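Arylsulfatase (Pseudoalteromonas sp. MB47, PDB 7AJ0) probably hydrolyses sulfate esters of the algal polysaccharide fucoidan, as a calcium-binding sulfatase that assembles into a hexamer. Local coordinates at residues V54-V59 and L319-S324; D60-G65 and R354-A359; A153-W158 and F262-S267. All coordinates share one frame; numbering follows the deposited sequence.

The chain enters the sulfatase core on strand 53-59 and runs straight on into the calcium-binding loop at 60-65. It pairs 153-158 with 262-267 in contact 3, with 103 residues between them. That pairing is complete before the chain reaches 319-324, which closes the much longer loop of contact 1, and 354-359 then closes contact 2. Contact 3 therefore nests within both of the others, while contacts 1 and 2 cross. In the central sheet the order is 151-155, 262-267, 53-59, 318-324, 354-360, so the three contacts span five neighbouring strands, and 53-59 and 318-324 lead at their C-terminal ends to the calcium site.

Contact 1 (V54-V59 and L319-S324); sequences VLVLLV and LIIFTS
The F322 ring takes L57 CD1 at its edge, in the ring plane, with L57 CB 3.8 Å from F322 CD2. V59 CG2 comes obliquely to the far end of the ring, 3.5 Å from F322 CZ. With its CG anti to the backbone N (chi1 180°), F322 reaches along the strand and lies against both residues; L57 stands at about a right angle to it. I320 lies beside L57 on this same face, pointing the same way. On the other face L58 and T323 run side by side, L58 CD1 being 3.6 Å from T323 CG2. That leaves the T323 hydroxyl turned to its partner, P356 O. Underneath, the two strands run parallel, and five backbone bonds link them, from L55 N to L319 O (2.8 Å) through to V59 N and T323 O (2.9 Å). S324 OG, near the calcium, shares its one proton between N326 O and L62 O. Both faces are buried, under helices 290-311 and 377-387. The chemistry is that of an apolar sheet centre whose polar backbone atoms pair between strands, with the polar side chains of these two segments, T323 and S324, at the end nearer the metal.

Contact 2 (D60-G65 and R354-A359); sequences DDLGWG and RIPGIA. With CA (calcium ion), chain G.
In the calcium-binding loop that leaves the C-terminal end of strand 53-59, L62, G63 and W64 lie against R354, I355 and P356 of strand 354-360, two strands along in the sheet. D60 and D61 start the loop: D60 OD1 binds calcium at 2.2 Å and D61 OD1 at 2.3 Å. C102, D325 and N326 complete the site, and the second oxygen of D61 meets K345. Past the metal, L62 CD2 slants onto P356 CG at 3.9 Å, while G63 O packs against the proline ring. W64, its CG anti to the backbone N (chi1 -170°), sends the indole alongside R354, pointing the same way; W64 CD1 is 3.8 Å from R354 CG. The guanidinium does not stack: its plane is turned 63° from the indole, and its NH2 bonds T94 O and also A75 O of a neighbouring subunit. No direct hydrogen bond joins the two segments. Two waters bridge them instead, one giving a 2.8 Å bond to R354 O with a weak link from W64 N, the other bonding I355 O with a weak link from W64 NE1. A pair of adjacent aspartates after the first core strand, facing an aspartate-asparagine pair and the cysteine of a C-X-S-X-R signature, is the calcium site of the type I sulfatases, in which that cysteine is normally matured to formylglycine.

Contact 3 (A153-W158 and F262-S267); sequences ALIGKW and FYLIHS
L154 and I265 lean across each other at a slant, L154 CD1 resting 4.1 Å from I265 CG2. On the opposite face I155 and L264 meet in a similar way, and L264 CD1 touches two neighbours, 4.0 Å from I155 CD1 and only slightly further from A153 CB. The H266 ring, swung out by a CG anti to the backbone N (chi1 -174°), has I155 O above one face; its ND1 is bonded to S248 OG. The strands are parallel and joined by backbone bonds from A153 N to Y263 O as far as S267 N to I155 O, 2.8 Å. At G156 the chain turns a corner with a positive phi of 130°, and the pairing changes character. K157 N bonds S267 O at 2.9 Å, and S267 OG gives its proton to K157 O at 2.8 Å, so S267 grips K157 by both its backbone polar atoms. S267 OG also meets R106 NH1. The K157 chain then runs fully extended away from the strand, and K157 NZ makes a salt bridge with D60 OD2 beside the calcium. Helix 240-258 covers A153, I155 and L264, helix 290-311 covers H266, strand 175-177 pairs with L154, and strand 53-59 flanks 262-267 on its other side.

Contact 1 (V54-V59 and L319-S324)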
loop_
_atom_site.group_PDB
_atom_site.type_symbol
_atom_site.label_atom_id
_atom_site.label_comp_id
_atom_site.label_asym_id
_atom_site.label_seq_id
_atom_site.Cartn_x
_atom_site.Cartn_y
_atom_site.Cartn_z
ATOM N N VAL A 54 19.178 -46.398 3.425
ATOM C CA VAL A 54 18.555 -45.127 3.090
ATOM C C VAL A 54 19.513 -44.017 3.496
ATOM O O VAL A 54 20.041 -44.026 4.613
ATOM C CB VAL A 54 17.191 -44.940 3.780
ATOM C CG1 VAL A 54 16.602 -43.585 3.411
ATOM C CG2 VAL A 54 16.239 -46.062 3.397
ATOM N N LEU A 55 19.749 -43.080 2.586
ATOM C CA LEU A 55 20.530 -41.885 2.858
ATOM C C LEU A 55 19.643 -40.685 2.575
ATOM O O LEU A 55 19.221 -40.479 1.432
ATOM C CB LEU A 55 21.797 -41.841 1.999
ATOM C CG LEU A 55 22.642 -40.572 2.107
ATOM C CD1 LEU A 55 23.233 -40.420 3.499
ATOM C CD2 LEU A 55 23.739 -40.579 1.048
ATOM N N VAL A 56 19.334 -39.921 3.615
ATOM C CA VAL A 56 18.528 -38.714 3.491
ATOM C C VAL A 56 19.473 -37.525 3.601
ATOM O O VAL A 56 20.028 -37.258 4.671
ATOM C CB VAL A 56 17.425 -38.651 4.555
ATOM C CG1 VAL A 56 16.549 -37.425 4.333
ATOM C CG2 VAL A 56 16.591 -39.922 4.536
ATOM N N LEU A 57 19.676 -36.821 2.489
ATOM C CA LEU A 57 20.477 -35.601 2.468
ATOM C C LEU A 57 19.540 -34.425 2.715
ATOM O O LEU A 57 18.732 -34.071 1.848
ATOM C CB LEU A 57 21.210 -35.451 1.140
ATOM C CG LEU A 57 22.217 -36.548 0.798
ATOM C CD1 LEU A 57 22.728 -36.375 -0.625
ATOM C CD2 LEU A 57 23.366 -36.542 1.791
ATOM N N LEU A 58 19.640 -33.827 3.894
ATOM C CA LEU A 58 18.720 -32.786 4.338
ATOM C C LEU A 58 19.485 -31.470 4.396
ATOM O O LEU A 58 20.286 -31.248 5.309
ATOM C CB LEU A 58 18.123 -33.150 5.692
ATOM C CG LEU A 58 16.947 -32.317 6.192
ATOM C CD1 LEU A 58 15.744 -32.436 5.270
ATOM C CD2 LEU A 58 16.591 -32.759 7.604
ATOM N N VAL A 59 19.242 -30.607 3.422
ATOM C CA VAL A 59 19.838 -29.278 3.395
ATOM C C VAL A 59 18.932 -28.322 4.158
ATOM O O VAL A 59 17.703 -28.444 4.123
ATOM C CB VAL A 59 20.064 -28.802 1.949
ATOM C CG1 VAL A 59 20.865 -27.510 1.938
ATOM C CG2 VAL A 59 20.772 -29.879 1.147
ATOM N N LEU A 319 18.773 -46.196 -1.172
ATOM C CA LEU A 319 17.873 -45.127 -1.582
ATOM C C LEU A 319 18.448 -43.799 -1.103
ATOM O O LEU A 319 18.690 -43.621 0.096
ATOM C CB LEU A 319 16.482 -45.362 -1.008
ATOM C CG LEU A 319 15.467 -44.226 -1.122
ATOM C CD1 LEU A 319 15.223 -43.855 -2.577
ATOM C CD2 LEU A 319 14.168 -44.624 -0.429
ATOM N N ILE A 320 18.687 -42.878 -2.035
ATOM C CA ILE A 320 19.196 -41.549 -1.717
ATOM C C ILE A 320 18.064 -40.552 -1.913
ATOM O O ILE A 320 17.498 -40.449 -3.009
ATOM C CB ILE A 320 20.411 -41.173 -2.578
ATOM C CG1 ILE A 320 21.534 -42.191 -2.388
ATOM C CG2 ILE A 320 20.901 -39.772 -2.219
ATOM C CD1 ILE A 320 22.797 -41.875 -3.173
ATOM N N ILE A 321 17.736 -39.818 -0.855
ATOM C CA ILE A 321 16.733 -38.761 -0.895
ATOM C C ILE A 321 17.434 -37.448 -0.579
ATOM O O ILE A 321 18.076 -37.316 0.471
ATOM C CB ILE A 321 15.581 -39.025 0.087
ATOM C CG1 ILE A 321 14.739 -40.204 -0.405
ATOM C CG2 ILE A 321 14.725 -37.776 0.247
ATOM C CD1 ILE A 321 13.674 -40.666 0.572
ATOM N N PHE A 322 17.323 -36.488 -1.491
ATOM C CA PHE A 322 17.876 -35.148 -1.322
ATOM C C PHE A 322 16.708 -34.182 -1.184
ATOM O O PHE A 322 15.848 -34.116 -2.069
ATOM C CB PHE A 322 18.765 -34.773 -2.509
ATOM C CG PHE A 322 19.379 -33.408 -2.398
ATOM C CD1 PHE A 322 18.678 -32.287 -2.805
ATOM C CD2 PHE A 322 20.659 -33.246 -1.894
ATOM C CE1 PHE A 322 19.239 -31.030 -2.704
ATOM C CE2 PHE A 322 21.225 -31.991 -1.793
ATOM C CZ PHE A 322 20.514 -30.881 -2.197
ATOM N N THR A 323 16.670 -33.443 -0.082
ATOM C CA THR A 323 15.528 -32.580 0.189
ATOM C C THR A 323 15.953 -31.462 1.132
ATOM O O THR A 323 17.106 -31.384 1.563
ATOM C CB THR A 323 14.360 -33.389 0.771
ATOM O OG1 THR A 323 13.198 -32.558 0.881
ATOM C CG2 THR A 323 14.707 -33.932 2.147
ATOM N N SER A 324 15.003 -30.587 1.439
ATOM C CA SER A 324 15.190 -29.472 2.351
ATOM C C SER A 324 14.180 -29.581 3.485
ATOM O O SER A 324 13.224 -30.359 3.425
ATOM C CB SER A 324 15.032 -28.134 1.618
ATOM O OG SER A 324 15.074 -27.050 2.526
#

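Contact 2 (D60-G65 and R354-A359)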
loop_
_atom_site.group_PDB
_atom_site.type_symbol
_atom_site.label_atom_id
_atom_site.label_comp_id
_atom_site.label_asym_id
_atom_site.label_seq_id
_atom_site.Cartn_x
_atom_site.Cartn_y
_atom_site.Cartn_z
ATOM N N ASP A 60 19.539 -27.363 4.848
ATOM C CA ASP A 60 18.811 -26.444 5.712
ATOM C C ASP A 60 18.453 -25.178 4.944
ATOM O O ASP A 60 19.322 -24.551 4.330
ATOM C CB ASP A 60 19.654 -26.107 6.944
ATOM C CG ASP A 60 18.838 -25.502 8.070
ATOM O OD1 ASP A 60 17.615 -25.338 7.905
ATOM O OD2 ASP A 60 19.425 -25.192 9.127
ATOM N N ASP A 61 17.168 -24.817 4.971
ATOM C CA ASP A 61 16.688 -23.553 4.410
ATOM C C ASP A 61 17.024 -23.428 2.927
ATOM O O ASP A 61 17.368 -22.350 2.438
ATOM C CB ASP A 61 17.251 -22.361 5.188
ATOM C CG ASP A 61 16.707 -22.275 6.602
ATOM O OD1 ASP A 61 15.894 -23.141 6.978
ATOM O OD2 ASP A 61 17.087 -21.339 7.337
ATOM N N LEU A 62 16.910 -24.535 2.200
ATOM C CA LEU A 62 17.177 -24.554 0.769
ATOM C C LEU A 62 15.884 -24.314 0.002
ATOM O O LEU A 62 14.881 -24.998 0.231
ATOM C CB LEU A 62 17.792 -25.890 0.356
ATOM C CG LEU A 62 18.255 -25.999 -1.098
ATOM C CD1 LEU A 62 19.551 -25.225 -1.293
ATOM C CD2 LEU A 62 18.420 -27.454 -1.515
ATOM N N GLY A 63 15.911 -23.347 -0.913
ATOM C CA GLY A 63 14.728 -23.022 -1.675
ATOM C C GLY A 63 14.453 -24.004 -2.800
ATOM O O GLY A 63 15.339 -24.708 -3.286
ATOM N N TRP A 64 13.183 -24.028 -3.218
ATOM C CA TRP A 64 12.754 -24.929 -4.284
ATOM C C TRP A 64 13.611 -24.778 -5.532
ATOM O O TRP A 64 13.897 -25.764 -6.221
ATOM C CB TRP A 64 11.286 -24.653 -4.617
ATOM C CG TRP A 64 10.635 -25.647 -5.531
ATOM C CD1 TRP A 64 9.932 -26.755 -5.160
ATOM C CD2 TRP A 64 10.599 -25.607 -6.963
ATOM N NE1 TRP A 64 9.466 -27.412 -6.272
ATOM C CE2 TRP A 64 9.862 -26.728 -7.391
ATOM C CE3 TRP A 64 11.120 -24.738 -7.924
ATOM C CZ2 TRP A 64 9.634 -27.002 -8.736
ATOM C CZ3 TRP A 64 10.894 -25.012 -9.260
ATOM C CH2 TRP A 64 10.157 -26.135 -9.653
ATOM N N GLY A 65 14.032 -23.559 -5.839
ATOM C CA GLY A 65 14.764 -23.281 -7.054
ATOM C C GLY A 65 16.260 -23.125 -6.909
ATOM O O GLY A 65 16.910 -22.691 -7.865
ATOM N N ARG A 354 6.951 -25.534 -0.176
ATOM C CA ARG A 354 7.245 -26.272 -1.405
ATOM C C ARG A 354 8.757 -26.296 -1.607
ATOM O O ARG A 354 9.367 -25.266 -1.914
ATOM C CB ARG A 354 6.535 -25.647 -2.600
ATOM C CG ARG A 354 6.421 -26.593 -3.786
ATOM C CD ARG A 354 5.646 -25.968 -4.928
ATOM N NE ARG A 354 5.596 -26.841 -6.097
ATOM C CZ ARG A 354 4.934 -26.555 -7.213
ATOM N NH1 ARG A 354 4.261 -25.417 -7.314
ATOM N NH2 ARG A 354 4.942 -27.407 -8.227
ATOM N N ILE A 355 9.355 -27.474 -1.457
ATOM C CA ILE A 355 10.801 -27.596 -1.284
ATOM C C ILE A 355 11.344 -28.579 -2.312
ATOM O O ILE A 355 10.597 -29.395 -2.874
ATOM C CB ILE A 355 11.163 -28.065 0.145
ATOM C CG1 ILE A 355 10.297 -29.271 0.519
ATOM C CG2 ILE A 355 10.963 -26.942 1.140
ATOM C CD1 ILE A 355 11.058 -30.404 1.142
ATOM N N PRO A 356 12.653 -28.543 -2.561
ATOM C CA PRO A 356 13.253 -29.512 -3.484
ATOM C C PRO A 356 13.156 -30.923 -2.932
ATOM O O PRO A 356 13.221 -31.148 -1.721
ATOM C CB PRO A 356 14.718 -29.063 -3.589
ATOM C CG PRO A 356 14.774 -27.700 -2.970
ATOM C CD PRO A 356 13.659 -27.639 -1.974
ATOM N N GLY A 357 13.011 -31.880 -3.844
ATOM C CA GLY A 357 12.940 -33.278 -3.467
ATOM C C GLY A 357 13.388 -34.206 -4.575
ATOM O O GLY A 357 12.762 -34.260 -5.637
ATOM N N ILE A 358 14.470 -34.943 -4.342
ATOM C CA ILE A 358 15.056 -35.814 -5.351
ATOM C C ILE A 358 15.191 -37.209 -4.763
ATOM O O ILE A 358 15.691 -37.371 -3.644
ATOM C CB ILE A 358 16.431 -35.302 -5.826
ATOM C CG1 ILE A 358 16.302 -33.900 -6.418
ATOM C CG2 ILE A 358 17.031 -36.263 -6.848
ATOM C CD1 ILE A 358 17.617 -33.152 -6.487
ATOM N N ALA A 359 14.750 -38.211 -5.517
ATOM C CA ALA A 359 14.895 -39.612 -5.144
ATOM C C ALA A 359 15.785 -40.286 -6.177
ATOM O O ALA A 359 15.478 -40.261 -7.374
ATOM C CB ALA A 359 13.534 -40.304 -5.059
HETATM CA CA CA G . 15.500 -24.966 8.263
HETATM O O HOH W 1 10.481 -22.660 -1.624
HETATM O O HOH W 2 9.068 -30.151 -4.797
#

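Contact 3 (A153-W158 and F262-S267)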
loop_
_atom_site.group_PDB
_atom_site.type_symbol
_atom_site.label_atom_id
_atom_site.label_comp_id
_atom_site.label_asym_id
_atom_site.label_seq_id
_atom_site.Cartn_x
_atom_site.Cartn_y
_atom_site.Cartn_z
ATOM N N ALA A 153 21.717 -43.439 12.312
ATOM C CA ALA A 153 22.475 -42.279 12.748
ATOM C C ALA A 153 21.868 -41.007 12.182
ATOM O O ALA A 153 21.312 -40.998 11.081
ATOM C CB ALA A 153 23.946 -42.376 12.319
ATOM N N LEU A 154 21.976 -39.935 12.959
ATOM C CA LEU A 154 21.728 -38.579 12.487
ATOM C C LEU A 154 23.021 -37.802 12.678
ATOM O O LEU A 154 23.534 -37.713 13.799
ATOM C CB LEU A 154 20.578 -37.917 13.238
ATOM C CG LEU A 154 20.129 -36.578 12.646
ATOM C CD1 LEU A 154 18.625 -36.412 12.803
ATOM C CD2 LEU A 154 20.864 -35.410 13.286
ATOM N N ILE A 155 23.553 -37.260 11.588
ATOM C CA ILE A 155 24.811 -36.527 11.604
ATOM C C ILE A 155 24.533 -35.136 11.058
ATOM O O ILE A 155 24.215 -34.978 9.873
ATOM C CB ILE A 155 25.904 -37.243 10.796
ATOM C CG1 ILE A 155 26.289 -38.543 11.510
ATOM C CG2 ILE A 155 27.103 -36.332 10.606
ATOM C CD1 ILE A 155 27.313 -39.385 10.781
ATOM N N GLY A 156 24.639 -34.131 11.923
ATOM C CA GLY A 156 24.421 -32.757 11.520
ATOM C C GLY A 156 23.464 -32.008 12.423
ATOM O O GLY A 156 23.460 -32.202 13.641
ATOM N N LYS A 157 22.638 -31.153 11.829
ATOM C CA LYS A 157 21.741 -30.315 12.612
ATOM C C LYS A 157 20.573 -31.130 13.157
ATOM O O LYS A 157 19.965 -31.935 12.446
ATOM C CB LYS A 157 21.224 -29.161 11.752
ATOM C CG LYS A 157 20.193 -28.282 12.438
ATOM C CD LYS A 157 19.588 -27.282 11.461
ATOM C CE LYS A 157 18.337 -26.644 12.039
ATOM N NZ LYS A 157 17.616 -25.808 11.041
ATOM N N TRP A 158 20.256 -30.907 14.434
ATOM C CA TRP A 158 19.114 -31.548 15.079
ATOM C C TRP A 158 17.968 -30.551 15.196
ATOM O O TRP A 158 17.030 -30.578 14.393
ATOM C CB TRP A 158 19.513 -32.079 16.452
ATOM C CG TRP A 158 18.435 -32.815 17.191
ATOM C CD1 TRP A 158 18.098 -32.660 18.504
ATOM C CD2 TRP A 158 17.558 -33.823 16.670
ATOM N NE1 TRP A 158 17.071 -33.511 18.835
ATOM C CE2 TRP A 158 16.722 -34.235 17.727
ATOM C CE3 TRP A 158 17.400 -34.418 15.413
ATOM C CZ2 TRP A 158 15.742 -35.211 17.565
ATOM C CZ3 TRP A 158 16.426 -35.387 15.257
ATOM C CH2 TRP A 158 15.609 -35.772 16.326
ATOM N N PHE A 262 22.310 -49.548 6.778
ATOM C CA PHE A 262 22.428 -48.280 7.478
ATOM C C PHE A 262 21.267 -47.368 7.102
ATOM O O PHE A 262 20.765 -47.400 5.974
ATOM C CB PHE A 262 23.773 -47.590 7.181
ATOM C CG PHE A 262 23.885 -47.009 5.796
ATOM C CD1 PHE A 262 23.310 -45.783 5.490
ATOM C CD2 PHE A 262 24.597 -47.671 4.811
ATOM C CE1 PHE A 262 23.416 -45.246 4.224
ATOM C CE2 PHE A 262 24.712 -47.135 3.541
ATOM C CZ PHE A 262 24.121 -45.921 3.248
ATOM N N TYR A 263 20.830 -46.575 8.073
ATOM C CA TYR A 263 19.879 -45.493 7.855
ATOM C C TYR A 263 20.539 -44.223 8.375
ATOM O O TYR A 263 20.721 -44.067 9.588
ATOM C CB TYR A 263 18.551 -45.750 8.558
ATOM C CG TYR A 263 17.503 -44.714 8.219
ATOM C CD1 TYR A 263 17.510 -43.468 8.829
ATOM C CD2 TYR A 263 16.517 -44.975 7.279
ATOM C CE1 TYR A 263 16.565 -42.514 8.518
ATOM C CE2 TYR A 263 15.563 -44.028 6.960
ATOM C CZ TYR A 263 15.593 -42.798 7.584
ATOM O OH TYR A 263 14.649 -41.845 7.277
ATOM N N LEU A 264 20.898 -43.323 7.464
ATOM C CA LEU A 264 21.637 -42.115 7.803
ATOM C C LEU A 264 20.855 -40.895 7.345
ATOM O O LEU A 264 20.499 -40.788 6.167
ATOM C CB LEU A 264 23.027 -42.122 7.158
ATOM C CG LEU A 264 23.801 -40.808 7.272
ATOM C CD1 LEU A 264 24.005 -40.431 8.730
ATOM C CD2 LEU A 264 25.136 -40.900 6.553
ATOM N N ILE A 265 20.600 -39.979 8.275
ATOM C CA ILE A 265 20.128 -38.635 7.959
ATOM C C ILE A 265 21.348 -37.722 8.064
ATOM O O ILE A 265 21.805 -37.401 9.162
ATOM C CB ILE A 265 19.008 -38.183 8.889
ATOM C CG1 ILE A 265 17.753 -39.022 8.663
ATOM C CG2 ILE A 265 18.713 -36.698 8.670
ATOM C CD1 ILE A 265 16.659 -38.778 9.683
ATOM N N HIS A 266 21.879 -37.298 6.918
ATOM C CA HIS A 266 22.959 -36.318 6.880
ATOM C C HIS A 266 22.327 -34.933 6.797
ATOM O O HIS A 266 21.815 -34.537 5.746
ATOM C CB HIS A 266 23.893 -36.562 5.703
ATOM C CG HIS A 266 25.099 -35.677 5.710
ATOM N ND1 HIS A 266 26.267 -36.017 6.359
ATOM C CD2 HIS A 266 25.312 -34.454 5.169
ATOM C CE1 HIS A 266 27.152 -35.048 6.205
ATOM N NE2 HIS A 266 26.597 -34.088 5.486
ATOM N N SER A 267 22.368 -34.200 7.902
ATOM C CA SER A 267 21.649 -32.938 8.062
ATOM C C SER A 267 22.656 -31.795 8.001
ATOM O O SER A 267 23.227 -31.396 9.015
ATOM C CB SER A 267 20.867 -32.952 9.383
ATOM O OG SER A 267 20.245 -31.706 9.643
#